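Local coordinates for glucose-6-phosphate isomerase (Chlamydia trachomatis D/UW-3/CX, PDB 6OTU), which catalyses the reversible isomerization of glucose-6-phosphate to fructose-6-phosphate, at residues K343-T346 with A347-Q350. Numbering follows the deposited sequence.
Sequences KYFT and AHLQ
Phe345 and Leu349 meet one turn apart at the N-terminal end of helix 345-357, the helix of a beta-alpha-beta unit between strands 332-337 and 375-377. At this end the bonding sets in by steps. Lys343 O and Ala347 N, which a regular helix would join directly, are bridged by a water that donates to the carbonyl at 2.9 Å and accepts from the amide at 3.0 Å. Tyr344, at the N-cap position, receives His348 N on its carbonyl O only weakly, at 3.5 Å. One residue on, full alpha-helical bonds take over. Leu349 N gives a nearly straight bond to Phe345 O, 2.9 Å, and Gln350 N reaches Thr346 O at 2.8 Å. Thr346 OG1 turns elsewhere, making a weak hydrogen bond to Val335 O on strand 332-337, while Gln350, its chain extended beyond CG, gives NE2 to Ile376 O on strand 375-377, tying the helix to both flanking strands. Helix 162-172 packs against Phe345 and His348, and helix 466-487 against His348 and Leu349. With CG anti to the backbone N (chi1 -169°), the Phe345 side chain brings one ring face to Leu349. Leu349 CG sits over the middle of that face in a CH-pi contact, 4.0 Å from the centroid, and its two methyls divide the ring: Leu349 CD1 lies 3.5 Å from Phe345 CE2 and Leu349 CD2 3.6 Å from Phe345 CZ.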
# COMPACT_ATOMS: atom_id res chain seq x y z
N LYS A 343 8.71 4.98 -4.23
CA LYS A 343 7.91 4.68 -3.04
C LYS A 343 6.42 4.85 -3.30
O LYS A 343 5.61 4.15 -2.68
CB LYS A 343 8.36 5.56 -1.87
CG LYS A 343 8.50 4.77 -0.57
CD LYS A 343 9.75 5.15 0.25
CE LYS A 343 9.60 6.50 0.96
NZ LYS A 343 10.82 6.86 1.76
N TYR A 344 6.02 5.75 -4.20
CA TYR A 344 4.59 5.96 -4.46
C TYR A 344 4.12 5.34 -5.77
O TYR A 344 2.96 5.53 -6.14
CB TYR A 344 4.25 7.45 -4.45
CG TYR A 344 4.58 8.16 -3.15
CD1 TYR A 344 3.66 8.25 -2.11
CD2 TYR A 344 5.84 8.73 -2.97
CE1 TYR A 344 3.98 8.90 -0.93
CE2 TYR A 344 6.17 9.36 -1.80
CZ TYR A 344 5.25 9.46 -0.78
OH TYR A 344 5.63 10.11 0.37
N PHE A 345 4.98 4.58 -6.46
CA PHE A 345 4.62 4.06 -7.77
C PHE A 345 3.57 2.95 -7.69
O PHE A 345 2.67 2.88 -8.53
CB PHE A 345 5.88 3.56 -8.48
CG PHE A 345 5.67 3.23 -9.93
CD1 PHE A 345 5.08 4.14 -10.79
CD2 PHE A 345 6.12 2.02 -10.44
CE1 PHE A 345 4.90 3.85 -12.14
CE2 PHE A 345 5.96 1.71 -11.80
CZ PHE A 345 5.34 2.64 -12.65
N THR A 346 3.67 2.07 -6.68
CA THR A 346 2.71 0.96 -6.56
C THR A 346 1.30 1.47 -6.27
O THR A 346 0.31 0.90 -6.76
CB THR A 346 3.17 0.00 -5.46
OG1 THR A 346 4.41 -0.61 -5.84
CG2 THR A 346 2.14 -1.10 -5.23
N ALA A 347 1.17 2.54 -5.48
CA ALA A 347 -0.15 3.09 -5.22
C ALA A 347 -0.80 3.56 -6.51
O ALA A 347 -1.99 3.32 -6.74
CB ALA A 347 -0.05 4.23 -4.21
N HIS A 348 -0.02 4.20 -7.39
CA HIS A 348 -0.55 4.63 -8.67
C HIS A 348 -0.88 3.46 -9.59
O HIS A 348 -1.90 3.47 -10.28
CB HIS A 348 0.43 5.55 -9.37
CG HIS A 348 0.12 5.73 -10.82
ND1 HIS A 348 -1.05 6.32 -11.26
CD2 HIS A 348 0.79 5.35 -11.94
CE1 HIS A 348 -1.07 6.32 -12.58
NE2 HIS A 348 0.03 5.74 -13.02
N LEU A 349 0.01 2.46 -9.65
CA LEU A 349 -0.27 1.28 -10.46
C LEU A 349 -1.56 0.61 -9.98
O LEU A 349 -2.37 0.15 -10.80
CB LEU A 349 0.89 0.29 -10.37
CG LEU A 349 2.24 0.76 -10.91
CD1 LEU A 349 3.29 -0.33 -10.78
CD2 LEU A 349 2.06 1.18 -12.37
N GLN A 350 -1.73 0.52 -8.67
CA GLN A 350 -2.93 -0.09 -8.10
C GLN A 350 -4.19 0.60 -8.61
O GLN A 350 -5.18 -0.06 -8.94
CB GLN A 350 -2.82 -0.05 -6.58
CG GLN A 350 -4.03 -0.47 -5.80
CD GLN A 350 -3.78 -0.28 -4.31
OE1 GLN A 350 -3.78 0.84 -3.82
NE2 GLN A 350 -3.49 -1.38 -3.60
O HOH W 1 2.96 3.18 -3.22